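Local coordinates for maltose-binding protein MalE1 (Thermotoga maritima, PDB 6DTU) that binds maltotetraose and probably serves as the periplasmic maltose-binding protein of a carbohydrate uptake system, at residues A[4-13]-A[49-60]; A[60-68]-A[94-102]. All coordinates share one frame; numbering follows the deposited sequence.

Interaction 1 of 2, residues A[4-13]-A[49-60]; sequences KLTIWCSEKQ and AAPEGQGADIIV. With GLC (alpha-D-glucopyranose), chain C.
With CG turned anti to its carbonyl carbon (chi1 -68°) and chi2 at -9°, W8 lays an indole face against A56, whose CB stands 3.4 Å from the centroid of the five-membered ring and almost on its normal, a CH-pi contact. W8 lies in strand 4-9, which pairs in parallel with strand 58-62 in the first lobe of the periplasmic binding protein fold; A56 sits in the loop leading into the latter. The backbones are laced by W8 N to I58 O (3.0 Å) and by I58 N to T6 O and V60 N to W8 O. On the face away from the indole, I7 CG2 meets V60 CG2 at 3.8 Å. At its far edge the indole reaches A49, CH2 to CB 3.9 Å, at the end of helix 39-49. A leucine in place of W8 would probably leave the methyls of A56 and A49 without their aromatic partner and open a gap against that helix. S10 OG takes a hydrogen bond from O2 of the chain C glucose. D57, its OD1 held by S272 and N274, turns OD2 back to T6 N at 2.8 Å through its anti lone pair, and a water joins that same OD2 to K4 O.

Interaction 2 of 2, residues A[60-68]-A[94-102]; sequences VGAHDWVGE and AFSYGGKLY. With GLC (alpha-D-glucopyranose), chain B.
V66 and F95 meet at the tight centre of this contact: the CG2 methyl of V66 comes within 3.5 Å of F95 CD1, the two side chains crossing at about a right angle. H63 CB lies over one face of the same phenyl ring, 3.9 Å from the centroid, a CH-pi contact, while G61 O lies in the ring plane at the edge, 3.6 Å from CZ. The H63 imidazole is in turn faced by the methyl of A94, and its two nitrogens are taken by the backbone of V263 and M331, which fixes the rotation of the ring. No hydrogen bond links the two segments; they meet mostly through apolar side chains and CH-pi contacts. The other V66 methyl, CG1, anti to the backbone N (chi1 168°), points to Y97 CB and Y102 CB, both at 3.9 Å.

Toward the solvent the contact thins out. The Y97 ring, partly exposed, has the CA of G67 over one face, 4.0 Å from its centroid, and the rest of the type I' turn, G98 to K100, takes no part, with G98 and G99 at the surface. The 60-68 segment also reaches the sugar site: D64 grips the chain B glucose with both carboxylate oxygens, OD1 taking O2 at 2.7 Å and OD2 taking O3, and W65 NE1 donates to that O3 from the ring edge.

The strand-to-helix turn that carries these sugar-binding residues is thus packed against the hairpin that follows helix 89-94. Strand 260-268 closes one side through V263, touching A94 and F95, and helix 66-71 continues the packing through A70 on Y102 and V71 on Y97.

How the interactions relate
Strand 58-62 runs through both contacts, and V60 belongs to each: interaction 1 pairs the strand with 4-9, and interaction 2 takes up the strand's last residues and the turn into helix 66-71. Their centres lie about 16 Å apart, yet they touch directly, I59 CD1 packing on W65 CZ3 at 4.0 Å. Both reach the glycan pocket from chain segments following neighbouring strands. After strand 4-9 come S10, K12 and Q13, and after strand 58-62 come D64 and W65, with A62 at the strand's end. The parallel pairing of interaction 1 places the two pocket segments side by side, and interaction 2 packs the second against the hairpin after helix 89-94.

Interaction 1 of 2, residues A[4-13]-A[49-60]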
loop_
_atom_site.group_PDB
_atom_site.type_symbol
_atom_site.label_atom_id
_atom_site.label_comp_id
_atom_site.label_asym_id
_atom_site.label_seq_id
_atom_site.Cartn_x
_atom_site.Cartn_y
_atom_site.Cartn_z
ATOM N N LYS A 4 -22.882 5.697 18.547
ATOM C CA LYS A 4 -22.457 4.853 17.438
ATOM C C LYS A 4 -21.105 5.313 16.919
ATOM O O LYS A 4 -20.850 6.520 16.815
ATOM C CB LYS A 4 -23.480 4.962 16.299
ATOM C CG LYS A 4 -23.193 4.127 15.079
ATOM C CD LYS A 4 -24.335 4.329 14.092
ATOM C CE LYS A 4 -24.163 3.551 12.863
ATOM N NZ LYS A 4 -25.417 3.655 12.059
ATOM N N LEU A 5 -20.253 4.343 16.590
ATOM C CA LEU A 5 -19.021 4.580 15.841
ATOM C C LEU A 5 -19.109 3.892 14.494
ATOM O O LEU A 5 -19.375 2.684 14.417
ATOM C CB LEU A 5 -17.799 4.034 16.575
ATOM C CG LEU A 5 -17.466 4.669 17.930
ATOM C CD1 LEU A 5 -16.303 3.956 18.553
ATOM C CD2 LEU A 5 -17.209 6.166 17.760
ATOM N N THR A 6 -18.892 4.665 13.436
ATOM C CA THR A 6 -18.848 4.152 12.074
ATOM C C THR A 6 -17.413 4.176 11.571
ATOM O O THR A 6 -16.702 5.176 11.742
ATOM C CB THR A 6 -19.748 4.991 11.178
ATOM O OG1 THR A 6 -21.093 4.896 11.673
ATOM C CG2 THR A 6 -19.711 4.438 9.741
ATOM N N ILE A 7 -16.990 3.074 10.956
ATOM C CA ILE A 7 -15.644 2.900 10.429
ATOM C C ILE A 7 -15.759 2.662 8.937
ATOM O O ILE A 7 -16.567 1.830 8.510
ATOM C CB ILE A 7 -15.003 1.651 11.058
ATOM C CG1 ILE A 7 -15.016 1.734 12.585
ATOM C CG2 ILE A 7 -13.590 1.434 10.519
ATOM C CD1 ILE A 7 -14.668 0.412 13.256
ATOM N N TRP A 8 -14.929 3.345 8.151
ATOM C CA TRP A 8 -14.737 3.042 6.735
ATOM C C TRP A 8 -13.422 2.293 6.582
ATOM O O TRP A 8 -12.384 2.736 7.087
ATOM C CB TRP A 8 -14.656 4.308 5.869
ATOM C CG TRP A 8 -15.910 5.084 5.747
ATOM C CD1 TRP A 8 -17.166 4.705 6.176
ATOM C CD2 TRP A 8 -16.055 6.370 5.146
ATOM N NE1 TRP A 8 -18.075 5.691 5.885
ATOM C CE2 TRP A 8 -17.424 6.716 5.237
ATOM C CE3 TRP A 8 -15.168 7.253 4.507
ATOM C CZ2 TRP A 8 -17.921 7.927 4.747
ATOM C CZ3 TRP A 8 -15.662 8.455 4.021
ATOM C CH2 TRP A 8 -17.032 8.774 4.136
ATOM N N CYS A 9 -13.459 1.179 5.885
ATOM C CA CYS A 9 -12.238 0.424 5.636
ATOM C C CYS A 9 -12.402 -0.327 4.331
ATOM O O CYS A 9 -13.513 -0.486 3.815
ATOM C CB CYS A 9 -11.897 -0.541 6.784
ATOM S SG CYS A 9 -13.107 -1.846 7.043
ATOM N N SER A 10 -11.285 -0.821 3.824
ATOM C CA SER A 10 -11.331 -1.616 2.610
ATOM C C SER A 10 -11.937 -2.986 2.903
ATOM O O SER A 10 -12.226 -3.344 4.042
ATOM C CB SER A 10 -9.924 -1.787 2.035
ATOM O OG SER A 10 -9.260 -2.851 2.691
ATOM N N GLU A 11 -12.080 -3.801 1.854
ATOM C CA GLU A 11 -12.665 -5.121 2.049
ATOM C C GLU A 11 -11.834 -6.005 2.971
ATOM O O GLU A 11 -12.387 -6.900 3.614
ATOM C CB GLU A 11 -12.885 -5.837 0.708
ATOM C CG GLU A 11 -11.625 -6.279 0.009
ATOM C CD GLU A 11 -11.207 -5.299 -1.038
ATOM O OE1 GLU A 11 -11.610 -4.126 -0.903
ATOM O OE2 GLU A 11 -10.504 -5.692 -2.000
ATOM N N LYS A 12 -10.525 -5.753 3.065
ATOM C CA LYS A 12 -9.648 -6.675 3.777
ATOM C C LYS A 12 -9.913 -6.689 5.276
ATOM O O LYS A 12 -9.735 -7.726 5.915
ATOM C CB LYS A 12 -8.178 -6.336 3.503
ATOM C CG LYS A 12 -7.781 -6.376 2.015
ATOM C CD LYS A 12 -8.011 -7.757 1.372
ATOM C CE LYS A 12 -7.591 -7.766 -0.089
ATOM N NZ LYS A 12 -7.699 -9.139 -0.679
ATOM N N GLN A 13 -10.326 -5.562 5.852
ATOM C CA GLN A 13 -10.471 -5.430 7.292
ATOM C C GLN A 13 -11.906 -5.570 7.769
ATOM O O GLN A 13 -12.132 -5.561 8.984
ATOM C CB GLN A 13 -9.892 -4.090 7.794
ATOM C CG GLN A 13 -8.455 -3.787 7.389
ATOM C CD GLN A 13 -8.351 -2.985 6.115
ATOM O OE1 GLN A 13 -9.332 -2.801 5.399
ATOM N NE2 GLN A 13 -7.163 -2.525 5.812
ATOM N N ALA A 49 -16.987 14.122 2.356
ATOM C CA ALA A 49 -18.040 13.929 3.344
ATOM C C ALA A 49 -17.708 14.533 4.710
ATOM O O ALA A 49 -18.614 14.952 5.438
ATOM C CB ALA A 49 -18.354 12.438 3.498
ATOM N N ALA A 50 -16.441 14.527 5.115
ATOM C CA ALA A 50 -16.122 14.992 6.464
ATOM C C ALA A 50 -16.559 16.426 6.735
ATOM O O ALA A 50 -17.214 16.662 7.766
ATOM C CB ALA A 50 -14.659 14.707 6.827
ATOM N N PRO A 51 -16.275 17.407 5.874
ATOM C CA PRO A 51 -16.789 18.769 6.111
ATOM C C PRO A 51 -18.311 18.867 6.093
ATOM O O PRO A 51 -18.863 19.843 6.611
ATOM C CB PRO A 51 -16.173 19.581 4.965
ATOM C CG PRO A 51 -15.016 18.788 4.486
ATOM C CD PRO A 51 -15.410 17.344 4.683
ATOM N N GLU A 52 -19.002 17.923 5.471
ATOM C CA GLU A 52 -20.454 17.948 5.416
ATOM C C GLU A 52 -21.101 17.265 6.602
ATOM O O GLU A 52 -22.336 17.184 6.653
ATOM C CB GLU A 52 -20.952 17.293 4.125
ATOM C CG GLU A 52 -20.572 18.059 2.881
ATOM C CD GLU A 52 -21.159 19.461 2.874
ATOM O OE1 GLU A 52 -22.380 19.593 3.093
ATOM O OE2 GLU A 52 -20.401 20.430 2.663
ATOM N N GLY A 53 -20.313 16.792 7.563
ATOM C CA GLY A 53 -20.856 16.080 8.697
ATOM C C GLY A 53 -21.271 14.663 8.408
ATOM O O GLY A 53 -21.993 14.070 9.220
ATOM N N GLN A 54 -20.847 14.112 7.264
ATOM C CA GLN A 54 -21.207 12.773 6.811
ATOM C C GLN A 54 -20.020 11.826 6.725
ATOM O O GLN A 54 -20.161 10.731 6.171
ATOM C CB GLN A 54 -21.925 12.821 5.457
ATOM C CG GLN A 54 -23.223 13.606 5.505
ATOM C CD GLN A 54 -24.134 13.362 4.314
ATOM O OE1 GLN A 54 -23.680 13.080 3.203
ATOM N NE2 GLN A 54 -25.437 13.487 4.545
ATOM N N GLY A 55 -18.868 12.203 7.256
ATOM C CA GLY A 55 -17.739 11.291 7.269
ATOM C C GLY A 55 -17.819 10.272 8.400
ATOM O O GLY A 55 -18.401 10.515 9.459
ATOM N N ALA A 56 -17.200 9.114 8.173
ATOM C CA ALA A 56 -17.113 8.105 9.226
ATOM C C ALA A 56 -16.378 8.674 10.436
ATOM O O ALA A 56 -15.599 9.626 10.330
ATOM C CB ALA A 56 -16.321 6.898 8.719
ATOM N N ASP A 57 -16.647 8.091 11.608
ATOM C CA ASP A 57 -15.911 8.514 12.797
ATOM C C ASP A 57 -14.460 8.070 12.754
ATOM O O ASP A 57 -13.600 8.739 13.334
ATOM C CB ASP A 57 -16.590 7.964 14.043
ATOM C CG ASP A 57 -18.070 8.313 14.078
ATOM O OD1 ASP A 57 -18.399 9.480 14.367
ATOM O OD2 ASP A 57 -18.928 7.440 13.788
ATOM N N ILE A 58 -14.188 6.928 12.126
ATOM C CA ILE A 58 -12.852 6.353 12.036
ATOM C C ILE A 58 -12.644 5.878 10.608
ATOM O O ILE A 58 -13.537 5.250 10.030
ATOM C CB ILE A 58 -12.753 5.158 13.002
ATOM C CG1 ILE A 58 -12.870 5.625 14.462
ATOM C CG2 ILE A 58 -11.487 4.357 12.782
ATOM C CD1 ILE A 58 -13.028 4.462 15.456
ATOM N N ILE A 59 -11.481 6.177 10.027
ATOM C CA ILE A 59 -11.128 5.649 8.715
ATOM C C ILE A 59 -9.859 4.822 8.855
ATOM O O ILE A 59 -8.985 5.113 9.677
ATOM C CB ILE A 59 -11.011 6.732 7.601
ATOM C CG1 ILE A 59 -9.895 7.736 7.934
ATOM C CG2 ILE A 59 -12.358 7.399 7.370
ATOM C CD1 ILE A 59 -9.600 8.721 6.809
ATOM N N VAL A 60 -9.760 3.784 8.037
ATOM C CA VAL A 60 -8.604 2.899 8.033
ATOM C C VAL A 60 -7.902 3.069 6.696
ATOM O O VAL A 60 -8.531 2.946 5.642
ATOM C CB VAL A 60 -9.017 1.435 8.265
ATOM C CG1 VAL A 60 -7.789 0.546 8.307
ATOM C CG2 VAL A 60 -9.886 1.283 9.531
HETATM C C1 GLC C . -6.980 -3.434 -0.344
HETATM C C2 GLC C . -5.964 -3.150 0.689
HETATM C C3 GLC C . -5.193 -1.931 0.387
HETATM C C4 GLC C . -4.541 -2.023 -0.949
HETATM C C5 GLC C . -5.613 -2.207 -2.056
HETATM C C6 GLC C . -5.084 -2.499 -3.318
HETATM O O1 GLC C . -7.949 -2.435 -0.347
HETATM O O2 GLC C . -6.678 -3.008 1.960
HETATM O O3 GLC C . -4.186 -1.795 1.455
HETATM O O4 GLC C . -3.796 -0.804 -1.217
HETATM O O5 GLC C . -6.376 -3.482 -1.662
HETATM O O6 GLC C . -6.150 -2.501 -4.272
HETATM O O HOH W 1 -21.543 7.633 14.459
HETATM O O HOH W 2 -8.778 0.506 4.343
#

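Interaction 2 of 2, residues A[60-68]-A[94-102]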
loop_
_atom_site.group_PDB
_atom_site.type_symbol
_atom_site.label_atom_id
_atom_site.label_comp_id
_atom_site.label_asym_id
_atom_site.label_seq_id
_atom_site.Cartn_x
_atom_site.Cartn_y
_atom_site.Cartn_z
ATOM N N VAL A 60 -9.760 3.784 8.037
ATOM C CA VAL A 60 -8.604 2.899 8.033
ATOM C C VAL A 60 -7.902 3.069 6.696
ATOM O O VAL A 60 -8.531 2.946 5.642
ATOM C CB VAL A 60 -9.017 1.435 8.265
ATOM C CG1 VAL A 60 -7.789 0.546 8.307
ATOM C CG2 VAL A 60 -9.886 1.283 9.531
ATOM N N GLY A 61 -6.601 3.313 6.721
ATOM C CA GLY A 61 -5.907 3.489 5.462
ATOM C C GLY A 61 -4.441 3.767 5.646
ATOM O O GLY A 61 -3.862 3.461 6.685
ATOM N N ALA A 62 -3.833 4.301 4.595
ATOM C CA ALA A 62 -2.378 4.387 4.518
ATOM C C ALA A 62 -1.839 5.714 5.025
ATOM O O ALA A 62 -2.520 6.744 5.013
ATOM C CB ALA A 62 -1.890 4.134 3.094
ATOM N N HIS A 63 -0.583 5.675 5.474
ATOM C CA HIS A 63 -0.008 6.824 6.156
ATOM C C HIS A 63 0.293 7.984 5.219
ATOM O O HIS A 63 0.460 9.113 5.698
ATOM C CB HIS A 63 1.262 6.426 6.898
ATOM C CG HIS A 63 2.453 6.292 6.004
ATOM N ND1 HIS A 63 2.787 5.108 5.387
ATOM C CD2 HIS A 63 3.389 7.192 5.631
ATOM C CE1 HIS A 63 3.882 5.286 4.666
ATOM N NE2 HIS A 63 4.273 6.537 4.806
ATOM N N ASP A 64 0.388 7.748 3.910
ATOM C CA ASP A 64 0.614 8.883 3.011
ATOM C C ASP A 64 -0.524 9.888 3.072
ATOM O O ASP A 64 -0.328 11.044 2.685
ATOM C CB ASP A 64 0.815 8.435 1.556
ATOM C CG ASP A 64 -0.408 7.715 0.978
ATOM O OD1 ASP A 64 -0.700 6.606 1.473
ATOM O OD2 ASP A 64 -1.043 8.253 0.042
ATOM N N TRP A 65 -1.700 9.488 3.566
ATOM C CA TRP A 65 -2.824 10.410 3.674
ATOM C C TRP A 65 -2.639 11.440 4.781
ATOM O O TRP A 65 -3.326 12.467 4.762
ATOM C CB TRP A 65 -4.097 9.652 4.025
ATOM C CG TRP A 65 -4.499 8.531 3.133
ATOM C CD1 TRP A 65 -3.929 8.159 1.944
ATOM C CD2 TRP A 65 -5.589 7.637 3.362
ATOM N NE1 TRP A 65 -4.614 7.085 1.411
ATOM C CE2 TRP A 65 -5.631 6.741 2.268
ATOM C CE3 TRP A 65 -6.535 7.504 4.392
ATOM C CZ2 TRP A 65 -6.598 5.726 2.163
ATOM C CZ3 TRP A 65 -7.488 6.480 4.293
ATOM C CH2 TRP A 65 -7.487 5.593 3.206
ATOM N N VAL A 66 -1.727 11.210 5.732
ATOM C CA VAL A 66 -1.776 11.926 7.011
ATOM C C VAL A 66 -1.587 13.429 6.824
ATOM O O VAL A 66 -2.345 14.234 7.374
ATOM C CB VAL A 66 -0.763 11.340 8.013
ATOM C CG1 VAL A 66 -0.623 12.254 9.207
ATOM C CG2 VAL A 66 -1.179 9.968 8.462
ATOM N N GLY A 67 -0.537 13.839 6.103
ATOM C CA GLY A 67 -0.260 15.266 5.983
ATOM C C GLY A 67 -1.403 16.059 5.375
ATOM O O GLY A 67 -1.806 17.097 5.906
ATOM N N GLU A 68 -1.952 15.578 4.256
ATOM C CA GLU A 68 -3.085 16.261 3.641
ATOM C C GLU A 68 -4.265 16.359 4.609
ATOM O O GLU A 68 -4.871 17.424 4.761
ATOM C CB GLU A 68 -3.483 15.546 2.352
ATOM C CG GLU A 68 -4.681 16.176 1.650
ATOM C CD GLU A 68 -5.147 15.399 0.441
ATOM O OE1 GLU A 68 -4.755 14.223 0.270
ATOM O OE2 GLU A 68 -5.936 15.963 -0.341
ATOM N N ALA A 94 5.299 7.460 11.016
ATOM C CA ALA A 94 4.646 7.479 9.705
ATOM C C ALA A 94 3.263 8.089 9.807
ATOM O O ALA A 94 2.795 8.725 8.857
ATOM C CB ALA A 94 4.557 6.072 9.090
ATOM N N PHE A 95 2.622 7.944 10.965
ATOM C CA PHE A 95 1.304 8.516 11.206
ATOM C C PHE A 95 1.356 9.827 11.974
ATOM O O PHE A 95 0.326 10.279 12.492
ATOM C CB PHE A 95 0.408 7.497 11.899
ATOM C CG PHE A 95 -0.314 6.642 10.920
ATOM C CD1 PHE A 95 -1.498 7.088 10.362
ATOM C CD2 PHE A 95 0.191 5.406 10.545
ATOM C CE1 PHE A 95 -2.172 6.329 9.434
ATOM C CE2 PHE A 95 -0.470 4.619 9.589
ATOM C CZ PHE A 95 -1.664 5.092 9.034
ATOM N N SER A 96 2.519 10.455 12.021
ATOM C CA SER A 96 2.708 11.718 12.709
ATOM C C SER A 96 3.004 12.842 11.728
ATOM O O SER A 96 3.611 12.622 10.678
ATOM C CB SER A 96 3.845 11.580 13.712
ATOM O OG SER A 96 3.476 10.635 14.719
ATOM N N TYR A 97 2.551 14.049 12.071
ATOM C CA TYR A 97 2.785 15.204 11.210
ATOM C C TYR A 97 2.723 16.468 12.060
ATOM O O TYR A 97 1.851 16.593 12.923
ATOM C CB TYR A 97 1.740 15.272 10.085
ATOM C CG TYR A 97 1.986 16.401 9.103
ATOM C CD1 TYR A 97 2.829 16.227 8.009
ATOM C CD2 TYR A 97 1.412 17.656 9.295
ATOM C CE1 TYR A 97 3.066 17.259 7.118
ATOM C CE2 TYR A 97 1.652 18.684 8.421
ATOM C CZ TYR A 97 2.468 18.490 7.339
ATOM O OH TYR A 97 2.690 19.540 6.485
ATOM N N GLY A 98 3.666 17.388 11.820
ATOM C CA GLY A 98 3.708 18.645 12.559
ATOM C C GLY A 98 3.790 18.486 14.061
ATOM O O GLY A 98 3.245 19.311 14.806
ATOM N N GLY A 99 4.456 17.433 14.533
ATOM C CA GLY A 99 4.652 17.192 15.946
ATOM C C GLY A 99 3.575 16.397 16.653
ATOM O O GLY A 99 3.714 16.134 17.854
ATOM N N LYS A 100 2.508 16.004 15.970
ATOM C CA LYS A 100 1.406 15.305 16.615
ATOM C C LYS A 100 1.153 13.966 15.937
ATOM O O LYS A 100 1.404 13.800 14.747
ATOM C CB LYS A 100 0.125 16.130 16.549
ATOM C CG LYS A 100 0.236 17.501 17.236
ATOM C CD LYS A 100 -1.055 18.285 17.120
ATOM C CE LYS A 100 -0.914 19.662 17.734
ATOM N NZ LYS A 100 -2.227 20.350 17.872
ATOM N N LEU A 101 0.640 13.020 16.708
ATOM C CA LEU A 101 0.262 11.719 16.187
ATOM C C LEU A 101 -1.172 11.774 15.678
ATOM O O LEU A 101 -2.051 12.335 16.338
ATOM C CB LEU A 101 0.344 10.698 17.317
ATOM C CG LEU A 101 0.010 9.256 16.956
ATOM C CD1 LEU A 101 1.062 8.723 16.003
ATOM C CD2 LEU A 101 -0.100 8.402 18.208
ATOM N N TYR A 102 -1.406 11.175 14.504
ATOM C CA TYR A 102 -2.703 11.226 13.844
ATOM C C TYR A 102 -3.285 9.851 13.537
ATOM O O TYR A 102 -4.322 9.759 12.879
ATOM C CB TYR A 102 -2.606 12.062 12.565
ATOM C CG TYR A 102 -2.546 13.542 12.808
ATOM C CD1 TYR A 102 -3.693 14.255 13.113
ATOM C CD2 TYR A 102 -1.345 14.221 12.750
ATOM C CE1 TYR A 102 -3.649 15.630 13.331
ATOM C CE2 TYR A 102 -1.286 15.587 12.969
ATOM C CZ TYR A 102 -2.444 16.281 13.277
ATOM O OH TYR A 102 -2.387 17.648 13.486
HETATM C C1 GLC B . -1.250 4.014 -2.477
HETATM C C2 GLC B . -1.574 5.164 -1.607
HETATM C C3 GLC B . -2.890 5.780 -1.970
HETATM C C4 GLC B . -2.911 6.255 -3.370
HETATM C C5 GLC B . -2.596 5.092 -4.345
HETATM C C6 GLC B . -2.450 5.535 -5.669
HETATM O O2 GLC B . -1.647 4.698 -0.230
HETATM O O3 GLC B . -3.165 6.903 -1.074
HETATM O O4 GLC B . -4.250 6.750 -3.650
HETATM O O5 GLC B . -1.252 4.440 -3.892
HETATM O O6 GLC B . -2.219 4.408 -6.487
#